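PDB 4ZOQ: intracellular serine protease from Bacillus licheniformis, which is a lanthipeptide protease of the subtilisin-like S8 family, probably cutting peptide bonds as a serine endopeptidase. Local coordinates for residues M239-V242 / T243-V246; K254-T257 / A258-M262. All coordinates share one frame; numbering follows the deposited sequence.

Contact 1. Residues M239-V242 / T243-V246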
# COMPACT_ATOMS: atom_id res chain seq x y z
N MET B 239 14.59 -17.02 -19.44
CA MET B 239 14.13 -18.17 -18.66
C MET B 239 13.43 -17.81 -17.36
O MET B 239 13.95 -17.03 -16.56
CB MET B 239 15.29 -19.13 -18.40
CG MET B 239 15.75 -19.81 -19.66
SD MET B 239 17.24 -20.77 -19.38
CE MET B 239 18.46 -19.47 -19.51
N VAL B 240 12.28 -18.42 -17.15
CA VAL B 240 11.47 -18.11 -15.99
C VAL B 240 11.72 -19.20 -14.97
O VAL B 240 11.60 -20.40 -15.28
CB VAL B 240 9.97 -18.06 -16.33
CG1 VAL B 240 9.12 -18.01 -15.06
CG2 VAL B 240 9.64 -16.89 -17.24
N ARG B 241 12.08 -18.80 -13.76
CA ARG B 241 12.26 -19.79 -12.70
C ARG B 241 11.09 -19.57 -11.78
O ARG B 241 10.99 -18.53 -11.12
CB ARG B 241 13.63 -19.61 -12.03
CG ARG B 241 14.65 -19.55 -13.15
CD ARG B 241 15.96 -18.87 -12.89
NE ARG B 241 16.54 -18.55 -14.20
CZ ARG B 241 17.31 -17.50 -14.46
NH1 ARG B 241 17.67 -16.69 -13.48
NH2 ARG B 241 17.75 -17.29 -15.69
N VAL B 242 10.22 -20.56 -11.73
CA VAL B 242 8.93 -20.39 -11.09
C VAL B 242 9.08 -20.33 -9.60
O VAL B 242 8.19 -19.84 -8.89
CB VAL B 242 7.98 -21.52 -11.48
CG1 VAL B 242 7.63 -21.41 -12.97
CG2 VAL B 242 8.64 -22.86 -11.18
N THR B 243 10.24 -20.80 -9.13
CA THR B 243 10.58 -20.75 -7.72
C THR B 243 11.04 -19.37 -7.27
O THR B 243 11.18 -19.12 -6.08
CB THR B 243 11.74 -21.76 -7.38
OG1 THR B 243 12.91 -21.44 -8.17
CG2 THR B 243 11.30 -23.20 -7.65
N ASP B 244 11.24 -18.47 -8.23
CA ASP B 244 11.59 -17.08 -7.93
C ASP B 244 10.37 -16.20 -7.80
O ASP B 244 10.49 -15.07 -7.33
CB ASP B 244 12.55 -16.50 -8.97
CG ASP B 244 14.02 -16.88 -8.70
OD1 ASP B 244 14.29 -17.43 -7.62
OD2 ASP B 244 14.90 -16.66 -9.57
N LEU B 245 9.21 -16.72 -8.21
CA LEU B 245 7.92 -16.03 -8.08
C LEU B 245 7.29 -16.27 -6.71
O LEU B 245 7.71 -17.18 -5.99
CB LEU B 245 6.98 -16.49 -9.20
CG LEU B 245 7.31 -16.06 -10.64
CD1 LEU B 245 6.53 -16.86 -11.71
CD2 LEU B 245 6.99 -14.54 -10.78
N VAL B 246 6.26 -15.50 -6.36
CA VAL B 246 5.64 -15.65 -5.06
C VAL B 246 4.16 -15.97 -5.21
O VAL B 246 3.50 -15.48 -6.14
CB VAL B 246 5.84 -14.39 -4.16
CG1 VAL B 246 7.33 -14.19 -3.89
CG2 VAL B 246 5.21 -13.11 -4.75

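Contact 2. Residues K254-T257 / A258-M262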
# COMPACT_ATOMS: atom_id res chain seq x y z
N LYS B 254 -12.26 -15.93 -10.15
CA LYS B 254 -11.61 -15.37 -11.32
C LYS B 254 -10.64 -16.41 -11.85
O LYS B 254 -10.03 -17.12 -11.06
CB LYS B 254 -10.92 -14.04 -10.95
CG LYS B 254 -10.49 -13.19 -12.13
CD LYS B 254 -9.64 -11.99 -11.72
CE LYS B 254 -9.08 -11.27 -12.96
NZ LYS B 254 -9.99 -10.19 -13.44
N ASP B 255 -10.51 -16.56 -13.16
CA ASP B 255 -9.56 -17.52 -13.72
C ASP B 255 -8.13 -17.04 -13.48
O ASP B 255 -7.83 -15.87 -13.68
CB ASP B 255 -9.75 -17.72 -15.23
CG ASP B 255 -11.02 -18.49 -15.59
OD1 ASP B 255 -11.52 -19.34 -14.79
OD2 ASP B 255 -11.49 -18.27 -16.72
N ASN B 256 -7.25 -17.92 -13.01
CA ASN B 256 -5.85 -17.52 -12.88
C ASN B 256 -5.13 -17.83 -14.19
O ASN B 256 -5.77 -18.22 -15.16
CB ASN B 256 -5.19 -18.19 -11.67
CG ASN B 256 -5.23 -19.69 -11.73
OD1 ASN B 256 -5.41 -20.29 -12.80
ND2 ASN B 256 -5.10 -20.32 -10.56
N THR B 257 -3.81 -17.64 -14.21
CA THR B 257 -3.06 -17.63 -15.47
C THR B 257 -2.70 -19.01 -15.98
O THR B 257 -2.74 -19.98 -15.22
CB THR B 257 -1.74 -16.85 -15.33
OG1 THR B 257 -0.74 -17.69 -14.72
CG2 THR B 257 -1.98 -15.56 -14.52
N ALA B 258 -2.30 -19.09 -17.24
CA ALA B 258 -1.84 -20.35 -17.86
C ALA B 258 -0.65 -20.98 -17.10
O ALA B 258 -0.55 -22.19 -17.00
CB ALA B 258 -1.47 -20.11 -19.31
N LEU B 259 0.24 -20.16 -16.58
CA LEU B 259 1.37 -20.64 -15.78
C LEU B 259 0.85 -21.31 -14.51
O LEU B 259 1.35 -22.38 -14.12
CB LEU B 259 2.28 -19.49 -15.40
CG LEU B 259 3.45 -19.78 -14.48
CD1 LEU B 259 4.44 -20.71 -15.17
CD2 LEU B 259 4.11 -18.48 -14.04
N ASP B 260 -0.15 -20.69 -13.89
CA ASP B 260 -0.72 -21.27 -12.69
C ASP B 260 -1.34 -22.64 -13.02
O ASP B 260 -1.10 -23.63 -12.32
CB ASP B 260 -1.80 -20.36 -12.08
CG ASP B 260 -1.24 -19.02 -11.57
OD1 ASP B 260 -0.09 -18.99 -11.10
OD2 ASP B 260 -1.96 -18.01 -11.63
N GLN B 261 -2.12 -22.70 -14.11
CA GLN B 261 -2.83 -23.92 -14.49
C GLN B 261 -1.83 -25.01 -14.78
O GLN B 261 -1.99 -26.14 -14.31
CB GLN B 261 -3.72 -23.71 -15.71
CG GLN B 261 -4.37 -22.36 -15.74
CD GLN B 261 -5.32 -22.18 -16.92
OE1 GLN B 261 -4.90 -22.10 -18.09
NE2 GLN B 261 -6.61 -22.06 -16.60
N MET B 262 -0.79 -24.66 -15.53
CA MET B 262 0.26 -25.63 -15.82
C MET B 262 0.92 -26.18 -14.56
O MET B 262 1.34 -27.33 -14.54
CB MET B 262 1.33 -24.98 -16.70
CG MET B 262 2.44 -25.94 -17.05
SD MET B 262 3.90 -25.10 -17.71
CE MET B 262 4.88 -24.88 -16.24
O HOH W 1 1.00 -17.17 -12.67

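Contact 1. Residues M239-V242 / T243-V246
Arg-241 and Asp-244 close a tight local turn in the loop between helix 234-237 and strand 246-249. The carbonyl O of Arg-241 accepts from the backbone N of Asp-244 at 2.9 Å. Val-242 and Thr-243, at the two middle positions, have the backbone angles of a type I turn. A second turn overlaps the first, but its bond, from Leu-245 N to Val-242 O, is weak at 3.4 Å.

The side chains of Arg-241 and Asp-244 run alongside each other, pointing the same way, with guanidinium and carboxylate planes 73° apart. Their charged ends do not touch: NH1 of Arg-241 is 4.8 Å from OD2 of Asp-244. Arginine suits this place by its length. Its CG is anti to the carbonyl carbon (chi1 -50°), and the chain runs extended to NE, carrying the guanidinium to a salt bridge with Asp-237. Apolar branches meet only loosely, Val-240 CG1 being 4.4 Å from Leu-245 CD1.

The side chain of Leu-245 lies about 11 Å from that of Ser-276, the predicted charge-relay serine. The branched apolar side chains of Val-242 and Leu-245 suit their packing on Leu-259 of helix 258-262, while Val-246 begins strand 246-249 and packs against helix 24-30.

Contact 2. Residues K254-T257 / A258-M262
Thr-257 and Asp-260 form a capping box at the start of helix 258-262, with Thr-257 as the N-cap. Two reciprocal hydrogen bonds define it. OG1 of Thr-257 accepts from the backbone N of Asp-260 at 3.2 Å, nearly straight at 163°. In return, OD2 of Asp-260 accepts from the backbone N of Thr-257, also at 3.2 Å, on its anti side and 33° out of the carboxylate plane. Threonine fits the N-cap because a chi1 of 82° sets OG1 between its own N and carbonyl carbon, where it can reach the N-H of Asp-260.

Backbone bonding takes over from there: the carbonyl O of Thr-257 receives the N-H of Gln-261 (O to N 3.0 Å), the first i to i+4 bond of the helix.

A water joins the two capping side chains, accepting from Thr-257 OG1 at 2.7 Å and donating to Asp-260 OD1 at 2.6 Å.

By packing, Asn-256 lies across Asp-260, its CG 3.5 Å from Asp-260 CB and its amide plane steeply turned from the carboxylate plane. Its ND2 is spent on the carbonyls of Ile-265 and Tyr-269.

The buried carboxylate of Asp-260 is well supplied with partners: Thr-257 N and Ser-270 OG at OD2, Leu-271 N and the water at OD1. These, together with the N-terminal end of this short helix, would probably favour its charged form.

In the fold
Both contacts are local and lie toward the periphery of the subtilisin-like domain. In each, buried residues (Asp-244 and Leu-245; Asn-256 and Asp-260) sit beside exposed ones, so neither is a pure core contact. They meet through Leu-259 of contact 2, whose CD2 is 3.7 Å from Leu-245 CD1 and whose CD1 is 3.9 Å from Val-242 CG1. Leu-259 thus packs the capped helix onto the turn of contact 1. Their chemistry differs: contact 1 relies on backbone bonds, its arginine paired outside the turn, whereas contact 2 uses side chains to satisfy a helix start. Both reach strand 269-272: contact 1 by the backbone bonding of Val-246 with Ser-272, contact 2 through Asn-256 and Asp-260.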